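Local coordinates for protein nuclease (Salmonella phage SETP3, PDB 4QBN) that probably hydrolyses phosphodiester bonds of nucleic acids as a VRR-NUC family nuclease with magnesium as cofactor, at residues L25-E28 with A33-L36; E13-L18 with W46-K51; L37-L40 with V44-F47. All coordinates share one frame; numbering follows the deposited sequence.

Followed from the N terminus, the chain shows how a small nuclease core is built from loops within loops. Contact 2 closes the widest one: helix 3-17 (residues 13-18) is brought back against strand 44-50 after 27 intervening residues. Nested inside it, contact 1 folds the end of strand 21-27 against the loop 33-36, with four residues between. Contact 3 follows at once without crossing it, closing the hairpin of strands 36-40 and 44-50 through a three-residue turn, and shares Trp-46 and Phe-47 with contact 2. Phe-15 and Val-38 touch, as do Pro-34 and Phe-47, so the three contacts join helix, sheet and loop into one core.

Contact 1 of 3, residues L25-E28 with A33-L36; sequences LSYE and APDL
The ring of Tyr-27 has the methyl group of Ala-33 laid over one face: CB of Ala-33 stands 3.5 Å from the ring centroid of Tyr-27, only 7° off the normal, a CH-pi contact over the centre of the ring. The CG atom of Tyr-27 lies anti to its own carbonyl carbon (chi1 -68°), which swings the ring from the strand across the loop. At the far rim, the hydroxyl OH of Tyr-27 passes 3.8 Å from CD of Pro-34, while its polar partner is Glu-65. Leu-25 packs differently, through its stem: CB of Leu-25 lies 3.3 Å from the carbonyl O of Pro-34.

One direct backbone bond joins the segments. The amide N of Leu-25 donates to O of Asp-35 at 3.2 Å, nearly straight at hydrogen (163°), although the donor stands above the carbonyl plane. Two waters lie between the backbones, one within bonding distance of O of Leu-25 and O of Ala-33, the other of O of Leu-25 and O of Asp-35. Where the loop runs into strand 36-40, Asp-35 and Leu-36 both face Val-48, a classic beta bulge. Residues 25-27 also pair antiparallel with a strand of the second subunit, so the sheet runs on across the interface.

Pro-34 and Asp-35, read with Glu-49 and Lys-51, match the PD-(D/E)XK nuclease signature. The loop is thus gripped by one direct amide bond, the Ala-33 methyl on the Tyr-27 ring and lesser packing of Pro-34, while OD2 of Asp-35, its CB pointing away from strand 21-27, accepts from the amide of Val-50.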
loop_
_atom_site.group_PDB
_atom_site.type_symbol
_atom_site.label_atom_id
_atom_site.label_comp_id
_atom_site.label_asym_id
_atom_site.label_seq_id
_atom_site.Cartn_x
_atom_site.Cartn_y
_atom_site.Cartn_z
ATOM N N LEU A 25 -2.266 5.556 -5.574
ATOM C CA LEU A 25 -2.898 5.283 -4.294
ATOM C C LEU A 25 -3.689 6.431 -3.806
ATOM O O LEU A 25 -3.349 7.592 -4.062
ATOM C CB LEU A 25 -1.784 4.965 -3.279
ATOM C CG LEU A 25 -2.024 3.892 -2.287
ATOM C CD1 LEU A 25 -2.407 2.649 -3.053
ATOM C CD2 LEU A 25 -0.712 3.753 -1.523
ATOM N N SER A 26 -4.763 6.142 -3.078
ATOM C CA SER A 26 -5.525 7.189 -2.384
ATOM C C SER A 26 -6.093 6.505 -1.126
ATOM O O SER A 26 -6.027 5.268 -1.001
ATOM C CB SER A 26 -6.631 7.756 -3.276
ATOM O OG SER A 26 -7.017 9.045 -2.836
ATOM N N TYR A 27 -6.554 7.272 -0.147
ATOM C CA TYR A 27 -7.172 6.655 1.010
ATOM C C TYR A 27 -8.630 6.945 0.941
ATOM O O TYR A 27 -8.994 8.021 0.482
ATOM C CB TYR A 27 -6.671 7.265 2.299
ATOM C CG TYR A 27 -5.234 7.002 2.651
ATOM C CD1 TYR A 27 -4.602 5.811 2.316
ATOM C CD2 TYR A 27 -4.511 7.960 3.350
ATOM C CE1 TYR A 27 -3.257 5.582 2.685
ATOM C CE2 TYR A 27 -3.199 7.737 3.708
ATOM C CZ TYR A 27 -2.581 6.562 3.384
ATOM O OH TYR A 27 -1.263 6.328 3.770
ATOM N N GLU A 28 -9.460 6.063 1.482
ATOM C CA GLU A 28 -10.868 6.423 1.651
ATOM C C GLU A 28 -11.029 7.258 2.910
ATOM O O GLU A 28 -10.695 6.818 4.027
ATOM C CB GLU A 28 -11.774 5.183 1.726
ATOM C CG GLU A 28 -11.828 4.363 0.451
ATOM C CD GLU A 28 -12.930 3.288 0.484
ATOM O OE1 GLU A 28 -13.669 3.219 1.503
ATOM O OE2 GLU A 28 -13.073 2.535 -0.515
ATOM N N ALA A 33 -1.964 10.014 1.328
ATOM C CA ALA A 33 -1.398 8.737 0.827
ATOM C C ALA A 33 -0.235 9.003 -0.142
ATOM O O ALA A 33 -0.294 9.913 -0.952
ATOM C CB ALA A 33 -2.488 7.954 0.095
ATOM N N PRO A 34 0.822 8.196 -0.093
ATOM C CA PRO A 34 1.883 8.333 -1.116
ATOM C C PRO A 34 1.325 8.220 -2.546
ATOM O O PRO A 34 0.378 7.470 -2.802
ATOM C CB PRO A 34 2.793 7.116 -0.814
ATOM C CG PRO A 34 2.685 7.000 0.734
ATOM C CD PRO A 34 1.206 7.325 1.036
ATOM N N ASP A 35 1.899 8.971 -3.488
ATOM C CA ASP A 35 1.354 8.965 -4.863
ATOM C C ASP A 35 1.354 7.581 -5.488
ATOM O O ASP A 35 0.380 7.220 -6.215
ATOM C CB ASP A 35 2.151 9.912 -5.772
ATOM C CG ASP A 35 2.003 11.344 -5.358
ATOM O OD1 ASP A 35 0.828 11.711 -5.089
ATOM O OD2 ASP A 35 3.031 12.083 -5.298
ATOM N N LEU A 36 2.443 6.818 -5.292
ATOM C CA LEU A 36 2.551 5.510 -5.950
ATOM C C LEU A 36 2.768 4.383 -4.970
ATOM O O LEU A 36 3.555 4.519 -4.012
ATOM C CB LEU A 36 3.748 5.502 -6.926
ATOM C CG LEU A 36 3.700 6.488 -8.077
ATOM C CD1 LEU A 36 4.983 6.371 -8.903
ATOM C CD2 LEU A 36 2.495 6.143 -9.029
HETATM O O HOH W 1 -2.328 10.100 -3.096
HETATM O O HOH W 2 -1.887 8.852 -6.309
#

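Contact 2 of 3, residues E13-L18 with W46-K51; sequences ERFEAL and WFVEVK
Phe-15 of helix 3-17 meets Trp-46 and Val-48 of strand 44-50 in a purely apolar helix-on-sheet packing, a buried contact whose centre lies about 6 Å from the centre of the chain. The backbones stand well apart, with CA of Phe-15 and CA of Trp-46 10.3 Å from each other, and long side chains span the gap. The closest touch is between two ring atoms, CE1 of Phe-15 and CZ3 of Trp-46, at 3.8 Å. CE3 of Trp-46 is almost as near, 4.1 Å from the same CE1 of Phe-15. The planes of the phenyl ring and the six-membered indole ring stand at 89° to each other, with centroids 5.9 Å apart, yet the approach is oblique.

In both aromatics the ring is set beside the backbone N, opposite the carbonyl carbon (chi1 -63° in Phe-15, -75° in Trp-46), a shared setting that carries each ring into the space between helix and sheet. Val-48 meets another part of the phenyl ring, its CG2 lying 4.3 Å from CE2 of Phe-15, a looser touch than that of the indole.

Neighbours complete the layer: Val-38 and Ile-89 also pack on Phe-15, while Phe-77 meets the Trp-46 ring edge-to-face and Leu-88 and Tyr-92 of helix 82-92 lie against it. With no hydrogen bond or ion pair across the contact, what joins helix and strand directly is burial of apolar surface and dispersion, with no directional bond between them.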
loop_
_atom_site.group_PDB
_atom_site.type_symbol
_atom_site.label_atom_id
_atom_site.label_comp_id
_atom_site.label_asym_id
_atom_site.label_seq_id
_atom_site.Cartn_x
_atom_site.Cartn_y
_atom_site.Cartn_z
ATOM N N GLU A 13 7.317 3.629 -15.550
ATOM C CA GLU A 13 7.983 2.806 -16.574
ATOM C C GLU A 13 9.245 2.074 -16.118
ATOM O O GLU A 13 9.471 0.899 -16.455
ATOM C CB GLU A 13 8.295 3.686 -17.799
ATOM C CG GLU A 13 7.004 4.157 -18.518
ATOM C CD GLU A 13 7.248 5.168 -19.632
ATOM O OE1 GLU A 13 8.274 5.913 -19.580
ATOM O OE2 GLU A 13 6.384 5.239 -20.548
ATOM N N ARG A 14 10.077 2.764 -15.350
ATOM C CA ARG A 14 11.280 2.140 -14.777
ATOM C C ARG A 14 10.928 1.003 -13.831
ATOM O O ARG A 14 11.572 -0.042 -13.863
ATOM C CB ARG A 14 12.107 3.174 -14.024
ATOM C CG ARG A 14 12.710 4.254 -14.949
ATOM C CD ARG A 14 14.133 3.944 -15.518
ATOM N NE ARG A 14 14.904 2.831 -14.905
ATOM C CZ ARG A 14 16.070 2.939 -14.241
ATOM N NH1 ARG A 14 16.643 4.120 -14.040
ATOM N NH2 ARG A 14 16.675 1.849 -13.769
ATOM N N PHE A 15 9.926 1.189 -12.974
ATOM C CA PHE A 15 9.538 0.131 -12.052
ATOM C C PHE A 15 8.899 -1.034 -12.768
ATOM O O PHE A 15 9.103 -2.187 -12.401
ATOM C CB PHE A 15 8.541 0.667 -11.021
ATOM C CG PHE A 15 9.119 1.751 -10.142
ATOM C CD1 PHE A 15 10.443 1.704 -9.765
ATOM C CD2 PHE A 15 8.306 2.812 -9.681
ATOM C CE1 PHE A 15 10.977 2.700 -8.909
ATOM C CE2 PHE A 15 8.840 3.812 -8.850
ATOM C CZ PHE A 15 10.180 3.743 -8.480
ATOM N N GLU A 16 8.077 -0.751 -13.765
ATOM C CA GLU A 16 7.475 -1.855 -14.509
ATOM C C GLU A 16 8.528 -2.663 -15.281
ATOM O O GLU A 16 8.374 -3.880 -15.437
ATOM C CB GLU A 16 6.378 -1.339 -15.436
ATOM C CG GLU A 16 5.112 -0.928 -14.674
ATOM C CD GLU A 16 4.074 -0.278 -15.587
ATOM O OE1 GLU A 16 4.452 0.064 -16.728
ATOM O OE2 GLU A 16 2.882 -0.133 -15.189
ATOM N N ALA A 17 9.619 -2.006 -15.699
ATOM C CA ALA A 17 10.749 -2.696 -16.362
ATOM C C ALA A 17 11.522 -3.652 -15.456
ATOM O O ALA A 17 12.218 -4.536 -15.938
ATOM C CB ALA A 17 11.723 -1.676 -16.982
ATOM N N LEU A 18 11.405 -3.474 -14.148
ATOM C CA LEU A 18 11.987 -4.364 -13.158
ATOM C C LEU A 18 11.015 -5.463 -12.735
ATOM O O LEU A 18 11.314 -6.216 -11.812
ATOM C CB LEU A 18 12.348 -3.568 -11.896
ATOM C CG LEU A 18 13.426 -2.477 -12.112
ATOM C CD1 LEU A 18 13.508 -1.604 -10.858
ATOM C CD2 LEU A 18 14.768 -3.107 -12.417
ATOM N N TRP A 46 7.397 -0.517 -2.045
ATOM C CA TRP A 46 7.883 0.889 -1.916
ATOM C C TRP A 46 6.683 1.784 -2.041
ATOM O O TRP A 46 5.784 1.517 -2.854
ATOM C CB TRP A 46 8.850 1.261 -3.044
ATOM C CG TRP A 46 10.267 0.671 -2.932
ATOM C CD1 TRP A 46 10.729 -0.208 -1.998
ATOM C CD2 TRP A 46 11.335 0.917 -3.830
ATOM N NE1 TRP A 46 12.090 -0.493 -2.222
ATOM C CE2 TRP A 46 12.475 0.203 -3.349
ATOM C CE3 TRP A 46 11.452 1.731 -4.989
ATOM C CZ2 TRP A 46 13.741 0.270 -3.973
ATOM C CZ3 TRP A 46 12.739 1.801 -5.614
ATOM C CH2 TRP A 46 13.842 1.071 -5.103
ATOM N N PHE A 47 6.706 2.863 -1.286
ATOM C CA PHE A 47 5.690 3.892 -1.435
ATOM C C PHE A 47 6.456 5.081 -1.946
ATOM O O PHE A 47 7.437 5.482 -1.342
ATOM C CB PHE A 47 5.096 4.199 -0.051
ATOM C CG PHE A 47 4.349 3.011 0.512
ATOM C CD1 PHE A 47 3.009 2.820 0.149
ATOM C CD2 PHE A 47 4.966 2.126 1.361
ATOM C CE1 PHE A 47 2.322 1.713 0.635
ATOM C CE2 PHE A 47 4.296 0.998 1.865
ATOM C CZ PHE A 47 2.935 0.807 1.489
ATOM N N VAL A 48 6.016 5.640 -3.046
ATOM C CA VAL A 48 6.810 6.705 -3.682
ATOM C C VAL A 48 5.982 7.972 -3.881
ATOM O O VAL A 48 4.911 7.936 -4.484
ATOM C CB VAL A 48 7.362 6.221 -5.049
ATOM C CG1 VAL A 48 8.129 7.391 -5.733
ATOM C CG2 VAL A 48 8.306 5.053 -4.790
ATOM N N GLU A 49 6.493 9.119 -3.397
ATOM C CA GLU A 49 5.785 10.362 -3.552
ATOM C C GLU A 49 6.481 11.105 -4.684
ATOM O O GLU A 49 7.686 11.127 -4.697
ATOM C CB GLU A 49 5.897 11.168 -2.252
ATOM C CG GLU A 49 5.225 12.533 -2.373
ATOM C CD GLU A 49 3.667 12.493 -2.211
ATOM O OE1 GLU A 49 3.100 11.394 -1.985
ATOM O OE2 GLU A 49 3.006 13.557 -2.362
ATOM N N VAL A 50 5.754 11.675 -5.636
ATOM C CA VAL A 50 6.415 12.325 -6.752
ATOM C C VAL A 50 6.142 13.816 -6.756
ATOM O O VAL A 50 4.978 14.227 -6.624
ATOM C CB VAL A 50 5.943 11.715 -8.087
ATOM C CG1 VAL A 50 6.643 12.433 -9.234
ATOM C CG2 VAL A 50 6.205 10.229 -8.093
ATOM N N LYS A 51 7.194 14.632 -6.890
ATOM C CA LYS A 51 7.045 16.084 -6.910
ATOM C C LYS A 51 7.529 16.677 -8.227
ATOM O O LYS A 51 8.180 16.012 -9.030
ATOM C CB LYS A 51 7.848 16.716 -5.771
ATOM C CG LYS A 51 7.451 16.193 -4.361
ATOM C CD LYS A 51 5.925 16.270 -4.110
ATOM C CE LYS A 51 5.601 17.695 -3.792
ATOM N NZ LYS A 51 4.210 18.043 -3.317
#

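Contact 3 of 3, residues L37-L40 with V44-F47; sequences LVIL and VIWF
Leu-40 lays one branch of its side chain over the indole of Trp-46: CD1 of Leu-40 sits 4.1 Å from the centroid of the six-membered ring of Trp-46 and 13° off its normal, a CH-pi contact to the face. The same CD1 of Leu-40 is also near CG1 of Val-44, at 4.1 Å, so the methyl touches two residues of the partner strand.

On the opposite face of the hairpin, Ile-39 and Ile-45 run side by side in one direction and meet through their ends, CD1 of Ile-39 lying 3.5 Å from CD1 of Ile-45. Leu-37 has CG anti to the backbone N (chi1 166°), and its CD1 is directed at the neighbouring strand, 3.6 Å from CE1 of Phe-47, which it reaches obliquely, and 3.8 Å from CG2 of Ile-45.

Between the two faces runs an antiparallel beta ladder. Val-38 and Trp-46 form a hydrogen-bonded pair: N of Val-38 donates to O of Trp-46, and N of Trp-46 returns a nearly straight bond (174°) to O of Val-38, both 2.9 Å long. Leu-37 with Phe-47 and Ile-39 with Ile-45 are non-hydrogen-bonded pairs. Towards the turn, N of Leu-40 still makes a sound bond to O of Val-44, but the reverse bond is weak.

The hairpin lies within the mixed sheet, flanked by strand 21-27 beside 36-40 and by strand 75-79 beside 44-50. The face of Val-38, Leu-40 and Trp-46 looks to helices 3-17 and 82-92; on the other, Phe-47 meets Phe-69 of helix 60-71 edge-to-face, and Leu-37 packs on Phe-69 of the second subunit.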
loop_
_atom_site.group_PDB
_atom_site.type_symbol
_atom_site.label_atom_id
_atom_site.label_comp_id
_atom_site.label_asym_id
_atom_site.label_seq_id
_atom_site.Cartn_x
_atom_site.Cartn_y
_atom_site.Cartn_z
ATOM N N LEU A 37 2.076 3.260 -5.175
ATOM C CA LEU A 37 2.433 1.991 -4.478
ATOM C C LEU A 37 3.164 1.174 -5.534
ATOM O O LEU A 37 2.670 1.076 -6.673
ATOM C CB LEU A 37 1.124 1.286 -4.070
ATOM C CG LEU A 37 1.306 -0.188 -3.646
ATOM C CD1 LEU A 37 2.151 -0.312 -2.357
ATOM C CD2 LEU A 37 -0.100 -0.789 -3.486
ATOM N N VAL A 38 4.320 0.623 -5.171
ATOM C CA VAL A 38 5.159 -0.089 -6.120
ATOM C C VAL A 38 5.391 -1.435 -5.473
ATOM O O VAL A 38 5.939 -1.517 -4.366
ATOM C CB VAL A 38 6.519 0.614 -6.343
ATOM C CG1 VAL A 38 7.332 -0.113 -7.386
ATOM C CG2 VAL A 38 6.264 2.068 -6.841
ATOM N N ILE A 39 4.990 -2.490 -6.164
ATOM C CA ILE A 39 5.210 -3.856 -5.619
ATOM C C ILE A 39 6.249 -4.502 -6.521
ATOM O O ILE A 39 5.938 -4.748 -7.685
ATOM C CB ILE A 39 3.931 -4.733 -5.691
ATOM C CG1 ILE A 39 2.665 -4.036 -5.146
ATOM C CG2 ILE A 39 4.201 -6.128 -4.995
ATOM C CD1 ILE A 39 2.612 -3.937 -3.733
ATOM N N LEU A 40 7.467 -4.730 -6.017
ATOM C CA LEU A 40 8.587 -5.251 -6.808
ATOM C C LEU A 40 8.767 -6.729 -6.425
ATOM O O LEU A 40 8.236 -7.167 -5.409
ATOM C CB LEU A 40 9.854 -4.442 -6.511
ATOM C CG LEU A 40 9.760 -3.007 -7.062
ATOM C CD1 LEU A 40 10.809 -2.134 -6.345
ATOM C CD2 LEU A 40 10.117 -3.130 -8.508
ATOM N N VAL A 44 9.176 -6.901 -2.227
ATOM C CA VAL A 44 9.659 -5.539 -1.890
ATOM C C VAL A 44 8.560 -4.508 -2.117
ATOM O O VAL A 44 7.994 -4.415 -3.206
ATOM C CB VAL A 44 10.917 -5.232 -2.729
ATOM C CG1 VAL A 44 11.327 -3.745 -2.575
ATOM C CG2 VAL A 44 11.982 -6.134 -2.234
ATOM N N ILE A 45 8.207 -3.732 -1.076
ATOM C CA ILE A 45 7.073 -2.817 -1.254
ATOM C C ILE A 45 7.613 -1.392 -1.079
ATOM O O ILE A 45 8.206 -1.121 -0.035
ATOM C CB ILE A 45 6.048 -3.030 -0.142
ATOM C CG1 ILE A 45 5.604 -4.498 -0.022
ATOM C CG2 ILE A 45 4.812 -2.133 -0.363
ATOM C CD1 ILE A 45 4.910 -4.986 -1.255
ATOM N N TRP A 46 7.397 -0.517 -2.045
ATOM C CA TRP A 46 7.883 0.889 -1.916
ATOM C C TRP A 46 6.683 1.784 -2.041
ATOM O O TRP A 46 5.784 1.517 -2.854
ATOM C CB TRP A 46 8.850 1.261 -3.044
ATOM C CG TRP A 46 10.267 0.671 -2.932
ATOM C CD1 TRP A 46 10.729 -0.208 -1.998
ATOM C CD2 TRP A 46 11.335 0.917 -3.830
ATOM N NE1 TRP A 46 12.090 -0.493 -2.222
ATOM C CE2 TRP A 46 12.475 0.203 -3.349
ATOM C CE3 TRP A 46 11.452 1.731 -4.989
ATOM C CZ2 TRP A 46 13.741 0.270 -3.973
ATOM C CZ3 TRP A 46 12.739 1.801 -5.614
ATOM C CH2 TRP A 46 13.842 1.071 -5.103
ATOM N N PHE A 47 6.706 2.863 -1.286
ATOM C CA PHE A 47 5.690 3.892 -1.435
ATOM C C PHE A 47 6.456 5.081 -1.946
ATOM O O PHE A 47 7.437 5.482 -1.342
ATOM C CB PHE A 47 5.096 4.199 -0.051
ATOM C CG PHE A 47 4.349 3.011 0.512
ATOM C CD1 PHE A 47 3.009 2.820 0.149
ATOM C CD2 PHE A 47 4.966 2.126 1.361
ATOM C CE1 PHE A 47 2.322 1.713 0.635
ATOM C CE2 PHE A 47 4.296 0.998 1.865
ATOM C CZ PHE A 47 2.935 0.807 1.489
#